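Local structure of malonyl CoA reductase (malonate semialdehyde-forming) (Sulfolobus tokodaii, 2EP5) at residues W126-R138 and T213-I225. The protein probably reduces malonyl-CoA to malonate semialdehyde with NADPH, as a member of the aspartate-semialdehyde dehydrogenase family. Residues are numbered along the deposited sequence; the frame is centred on the assembly and turned at random.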
loop_
_atom_site.group_PDB
_atom_site.type_symbol
_atom_site.label_atom_id
_atom_site.label_comp_id
_atom_site.label_asym_id
_atom_site.label_seq_id
_atom_site.Cartn_x
_atom_site.Cartn_y
_atom_site.Cartn_z
ATOM N N TRP A 126 7.090 37.400 -9.216
ATOM C CA TRP A 126 5.952 38.299 -9.099
ATOM C C TRP A 126 6.078 39.486 -10.053
ATOM O O TRP A 126 5.078 39.988 -10.568
ATOM C CB TRP A 126 5.806 38.798 -7.661
ATOM C CG TRP A 126 7.025 39.451 -7.099
ATOM C CD1 TRP A 126 8.057 38.843 -6.442
ATOM C CD2 TRP A 126 7.332 40.849 -7.121
ATOM N NE1 TRP A 126 8.983 39.778 -6.049
ATOM C CE2 TRP A 126 8.565 41.017 -6.453
ATOM C CE3 TRP A 126 6.683 41.978 -7.642
ATOM C CZ2 TRP A 126 9.163 42.268 -6.290
ATOM C CZ3 TRP A 126 7.279 43.224 -7.480
ATOM C CH2 TRP A 126 8.508 43.358 -6.808
ATOM N N GLU A 127 7.318 39.912 -10.299
ATOM C CA GLU A 127 7.604 41.033 -11.190
ATOM C C GLU A 127 7.063 40.798 -12.599
ATOM O O GLU A 127 6.765 41.752 -13.328
ATOM C CB GLU A 127 9.117 41.282 -11.275
ATOM C CG GLU A 127 9.789 41.561 -9.941
ATOM C CD GLU A 127 10.676 40.409 -9.474
ATOM O OE1 GLU A 127 10.195 39.251 -9.414
ATOM O OE2 GLU A 127 11.860 40.670 -9.158
ATOM N N HIS A 128 6.934 39.535 -12.987
ATOM C CA HIS A 128 6.436 39.225 -14.315
ATOM C C HIS A 128 5.014 39.714 -14.550
ATOM O O HIS A 128 4.569 39.793 -15.694
ATOM C CB HIS A 128 6.540 37.723 -14.585
ATOM C CG HIS A 128 7.949 37.235 -14.736
ATOM N ND1 HIS A 128 8.255 35.959 -15.157
ATOM C CD2 HIS A 128 9.135 37.860 -14.538
ATOM C CE1 HIS A 128 9.568 35.820 -15.218
ATOM N NE2 HIS A 128 10.125 36.960 -14.847
ATOM N N LEU A 129 4.303 40.050 -13.473
ATOM C CA LEU A 129 2.928 40.546 -13.589
ATOM C C LEU A 129 2.850 41.834 -14.417
ATOM O O LEU A 129 1.780 42.222 -14.886
ATOM C CB LEU A 129 2.327 40.790 -12.199
ATOM C CG LEU A 129 1.878 39.535 -11.446
ATOM C CD1 LEU A 129 1.521 39.875 -10.003
ATOM C CD2 LEU A 129 0.688 38.922 -12.169
ATOM N N GLU A 130 3.988 42.491 -14.592
ATOM C CA GLU A 130 4.031 43.718 -15.371
ATOM C C GLU A 130 3.548 43.463 -16.793
ATOM O O GLU A 130 3.164 44.397 -17.500
ATOM C CB GLU A 130 5.450 44.287 -15.405
ATOM C CG GLU A 130 5.996 44.661 -14.043
ATOM C CD GLU A 130 6.879 45.890 -14.103
ATOM O OE1 GLU A 130 6.360 46.961 -14.486
ATOM O OE2 GLU A 130 8.082 45.791 -13.773
ATOM N N LEU A 131 3.572 42.199 -17.211
ATOM C CA LEU A 131 3.119 41.844 -18.551
ATOM C C LEU A 131 1.671 42.243 -18.714
ATOM O O LEU A 131 1.204 42.450 -19.831
ATOM C CB LEU A 131 3.234 40.338 -18.801
ATOM C CG LEU A 131 4.571 39.740 -19.236
ATOM C CD1 LEU A 131 4.394 38.237 -19.462
ATOM C CD2 LEU A 131 5.057 40.411 -20.516
ATOM N N LEU A 132 0.959 42.346 -17.596
ATOM C CA LEU A 132 -0.451 42.699 -17.634
ATOM C C LEU A 132 -0.704 44.094 -18.190
ATOM O O LEU A 132 -1.797 44.384 -18.670
ATOM C CB LEU A 132 -1.062 42.576 -16.232
ATOM C CG LEU A 132 -1.190 41.148 -15.693
ATOM C CD1 LEU A 132 -1.812 41.164 -14.294
ATOM C CD2 LEU A 132 -2.033 40.322 -16.651
ATOM N N LYS A 133 0.310 44.950 -18.134
ATOM C CA LYS A 133 0.189 46.323 -18.622
ATOM C C LYS A 133 -0.002 46.440 -20.131
ATOM O O LYS A 133 -0.463 47.463 -20.615
ATOM C CB LYS A 133 1.425 47.134 -18.226
ATOM C CG LYS A 133 1.530 47.443 -16.738
ATOM C CD LYS A 133 2.849 48.136 -16.401
ATOM C CE LYS A 133 3.041 49.416 -17.213
ATOM N NZ LYS A 133 4.314 50.128 -16.880
ATOM N N PHE A 134 0.331 45.386 -20.868
ATOM C CA PHE A 134 0.233 45.418 -22.322
ATOM C C PHE A 134 -0.580 44.272 -22.899
ATOM O O PHE A 134 -0.763 44.180 -24.117
ATOM C CB PHE A 134 1.647 45.381 -22.904
ATOM C CG PHE A 134 2.600 46.323 -22.222
ATOM C CD1 PHE A 134 2.653 47.668 -22.584
ATOM C CD2 PHE A 134 3.418 45.873 -21.186
ATOM C CE1 PHE A 134 3.506 48.554 -21.927
ATOM C CE2 PHE A 134 4.276 46.753 -20.518
ATOM C CZ PHE A 134 4.317 48.098 -20.893
ATOM N N GLN A 135 -1.071 43.403 -22.026
ATOM C CA GLN A 135 -1.842 42.246 -22.458
ATOM C C GLN A 135 -3.102 42.592 -23.253
ATOM O O GLN A 135 -3.300 42.087 -24.355
ATOM C CB GLN A 135 -2.205 41.380 -21.245
ATOM C CG GLN A 135 -3.038 40.159 -21.581
ATOM C CD GLN A 135 -3.233 39.240 -20.388
ATOM O OE1 GLN A 135 -2.297 38.575 -19.945
ATOM N NE2 GLN A 135 -4.450 39.202 -19.858
ATOM N N LYS A 136 -3.953 43.447 -22.698
ATOM C CA LYS A 136 -5.185 43.821 -23.383
ATOM C C LYS A 136 -4.925 44.284 -24.812
ATOM O O LYS A 136 -5.581 43.829 -25.750
ATOM C CB LYS A 136 -5.920 44.918 -22.604
ATOM C CG LYS A 136 -6.579 44.434 -21.319
ATOM C CD LYS A 136 -7.398 45.545 -20.678
ATOM C CE LYS A 136 -7.992 45.101 -19.361
ATOM N NZ LYS A 136 -8.785 46.181 -18.714
ATOM N N GLU A 137 -3.960 45.180 -24.973
ATOM C CA GLU A 137 -3.612 45.707 -26.289
ATOM C C GLU A 137 -2.984 44.639 -27.186
ATOM O O GLU A 137 -3.254 44.600 -28.385
ATOM C CB GLU A 137 -2.646 46.880 -26.131
ATOM C CG GLU A 137 -2.189 47.506 -27.430
ATOM C CD GLU A 137 -1.056 48.498 -27.219
ATOM O OE1 GLU A 137 -1.203 49.398 -26.364
ATOM O OE2 GLU A 137 -0.016 48.380 -27.907
ATOM N N ARG A 138 -2.153 43.773 -26.604
ATOM C CA ARG A 138 -1.496 42.719 -27.372
ATOM C C ARG A 138 -2.424 41.607 -27.848
ATOM O O ARG A 138 -2.325 41.174 -28.994
ATOM C CB ARG A 138 -0.354 42.100 -26.568
ATOM C CG ARG A 138 0.872 42.974 -26.466
ATOM C CD ARG A 138 1.857 42.426 -25.453
ATOM N NE ARG A 138 3.037 43.273 -25.348
ATOM C CZ ARG A 138 4.066 43.043 -24.536
ATOM N NH1 ARG A 138 4.072 41.975 -23.738
ATOM N NH2 ARG A 138 5.087 43.884 -24.521
ATOM N N THR A 213 11.670 27.388 -17.593
ATOM C CA THR A 213 12.355 28.411 -18.385
ATOM C C THR A 213 11.689 29.789 -18.248
ATOM O O THR A 213 12.367 30.825 -18.209
ATOM C CB THR A 213 12.381 28.004 -19.878
ATOM O OG1 THR A 213 13.440 27.063 -20.097
ATOM C CG2 THR A 213 12.580 29.194 -20.755
ATOM N N LYS A 214 10.362 29.800 -18.168
ATOM C CA LYS A 214 9.623 31.048 -18.029
ATOM C C LYS A 214 9.580 31.527 -16.580
ATOM O O LYS A 214 9.689 32.718 -16.312
ATOM C CB LYS A 214 8.202 30.875 -18.556
ATOM C CG LYS A 214 7.415 32.168 -18.640
ATOM C CD LYS A 214 6.071 31.922 -19.310
ATOM C CE LYS A 214 5.286 33.208 -19.473
ATOM N NZ LYS A 214 4.036 32.960 -20.234
ATOM N N LEU A 215 9.419 30.596 -15.644
ATOM C CA LEU A 215 9.373 30.948 -14.227
ATOM C C LEU A 215 10.658 31.626 -13.771
ATOM O O LEU A 215 10.629 32.537 -12.938
ATOM C CB LEU A 215 9.139 29.698 -13.384
ATOM C CG LEU A 215 7.750 29.084 -13.550
ATOM C CD1 LEU A 215 7.715 27.712 -12.891
ATOM C CD2 LEU A 215 6.698 30.028 -12.957
ATOM N N ASN A 216 11.783 31.184 -14.327
ATOM C CA ASN A 216 13.082 31.735 -13.964
ATOM C C ASN A 216 13.550 32.813 -14.924
ATOM O O ASN A 216 14.684 33.275 -14.834
ATOM C CB ASN A 216 14.121 30.616 -13.915
ATOM C CG ASN A 216 13.817 29.594 -12.844
ATOM O OD1 ASN A 216 13.926 29.883 -11.652
ATOM N ND2 ASN A 216 13.418 28.397 -13.260
ATOM N N GLY A 217 12.669 33.207 -15.838
ATOM C CA GLY A 217 13.010 34.222 -16.814
ATOM C C GLY A 217 13.115 35.604 -16.215
ATOM O O GLY A 217 12.781 35.817 -15.047
ATOM N N LYS A 218 13.568 36.551 -17.028
ATOM C CA LYS A 218 13.740 37.924 -16.584
ATOM C C LYS A 218 12.880 38.865 -17.408
ATOM O O LYS A 218 12.774 38.717 -18.624
ATOM C CB LYS A 218 15.209 38.325 -16.723
ATOM C CG LYS A 218 15.569 39.682 -16.143
ATOM C CD LYS A 218 16.983 40.072 -16.570
ATOM C CE LYS A 218 17.517 41.271 -15.797
ATOM N NZ LYS A 218 17.777 40.938 -14.365
ATOM N N LEU A 219 12.264 39.830 -16.736
ATOM C CA LEU A 219 11.417 40.816 -17.396
ATOM C C LEU A 219 12.278 41.950 -17.929
ATOM O O LEU A 219 13.014 42.572 -17.169
ATOM C CB LEU A 219 10.412 41.391 -16.406
ATOM C CG LEU A 219 9.583 42.563 -16.928
ATOM C CD1 LEU A 219 8.515 42.052 -17.888
ATOM C CD2 LEU A 219 8.950 43.287 -15.753
ATOM N N GLU A 220 12.179 42.219 -19.229
ATOM C CA GLU A 220 12.952 43.287 -19.862
ATOM C C GLU A 220 12.173 43.873 -21.029
ATOM O O GLU A 220 11.833 43.160 -21.973
ATOM C CB GLU A 220 14.277 42.748 -20.397
ATOM C CG GLU A 220 15.116 41.984 -19.397
ATOM C CD GLU A 220 16.332 41.355 -20.050
ATOM O OE1 GLU A 220 17.151 42.109 -20.621
ATOM O OE2 GLU A 220 16.464 40.110 -20.001
ATOM N N ASN A 221 11.909 45.173 -20.979
ATOM C CA ASN A 221 11.165 45.840 -22.042
ATOM C C ASN A 221 9.781 45.241 -22.239
ATOM O O ASN A 221 9.421 44.831 -23.345
ATOM C CB ASN A 221 11.916 45.786 -23.382
ATOM C CG ASN A 221 13.141 46.679 -23.409
ATOM O OD1 ASN A 221 14.224 46.291 -22.965
ATOM N ND2 ASN A 221 12.971 47.890 -23.925
ATOM N N ASN A 222 9.013 45.171 -21.160
ATOM C CA ASN A 222 7.654 44.664 -21.239
ATOM C C ASN A 222 7.529 43.228 -21.730
ATOM O O ASN A 222 6.472 42.829 -22.209
ATOM C CB ASN A 222 6.828 45.579 -22.146
ATOM C CG ASN A 222 7.210 47.044 -21.998
ATOM O OD1 ASN A 222 7.286 47.569 -20.883
ATOM N ND2 ASN A 222 7.448 47.715 -23.126
ATOM N N GLN A 223 8.601 42.454 -21.635
ATOM C CA GLN A 223 8.535 41.056 -22.053
ATOM C C GLN A 223 9.433 40.184 -21.185
ATOM O O GLN A 223 10.316 40.674 -20.478
ATOM C CB GLN A 223 8.926 40.892 -23.522
ATOM C CG GLN A 223 10.325 41.371 -23.843
ATOM C CD GLN A 223 10.772 41.022 -25.251
ATOM O OE1 GLN A 223 11.773 41.549 -25.732
ATOM N NE2 GLN A 223 10.044 40.129 -25.914
ATOM N N ILE A 224 9.197 38.882 -21.242
ATOM C CA ILE A 224 9.976 37.948 -20.457
ATOM C C ILE A 224 11.063 37.264 -21.262
ATOM O O ILE A 224 10.781 36.569 -22.233
ATOM C CB ILE A 224 9.083 36.852 -19.859
ATOM C CG1 ILE A 224 8.124 37.469 -18.842
ATOM C CG2 ILE A 224 9.949 35.772 -19.217
ATOM C CD1 ILE A 224 7.090 36.503 -18.342
ATOM N N ILE A 225 12.308 37.470 -20.853
ATOM C CA ILE A 225 13.426 36.817 -21.508
ATOM C C ILE A 225 13.597 35.471 -20.811
ATOM O O ILE A 225 13.996 35.411 -19.649
ATOM C CB ILE A 225 14.723 37.626 -21.362
ATOM C CG1 ILE A 225 14.613 38.928 -22.155
ATOM C CG2 ILE A 225 15.911 36.790 -21.847
ATOM C CD1 ILE A 225 14.320 38.714 -23.634
HETATM O O HOH W 1 12.196 39.340 -13.734
#
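With CG opposite its own carbonyl carbon (chi1 -70°), His128 sends its imidazole across to the turn after helix 204-215, while Leu219, CG anti to the backbone N (chi1 173°), runs past it the other way, its CB beside His128 CD2. His128 NE2 donates to Gly217 O at 2.9 Å; the acceptor lies in the ring plane, but the donor stands well above the carbonyl plane and the bond is bent. A water bound to Leu219 N at 3.0 Å takes a second, weak bond from NE2. Over one ring face lies Ile224 CG1, a CH-pi contact 4.1 Å from the centroid, and Ile224 CD1 reaches on to Leu131 CD1 at 3.4 Å. Were His128 an alanine, Gly217 O would probably lose this donor and a gap would open beside Ile224. Leu219 CD2 packs against the bent side chain of Glu130. At the far end, the extended Arg138 grips a single atom with both terminal nitrogens: NH1 and NH2 lie 3.0 and 2.9 Å from the backbone O of Asn222, which sits near the guanidinium plane. Asn222 OD1 approaches Phe134 CZ obliquely, 3.0 Å away, with the amide tilted 44° to the ring. The 3-10 turns and the start of helix 132-140 thus lie along the two-stranded antiparallel hairpin 218-219/224-225, joining the nucleotide-binding and dimerisation regions of the chain. Leu129 and Leu132 pack on helix 334-347, Leu132 also on strand 144-147, and Leu215 meets helix 151-160.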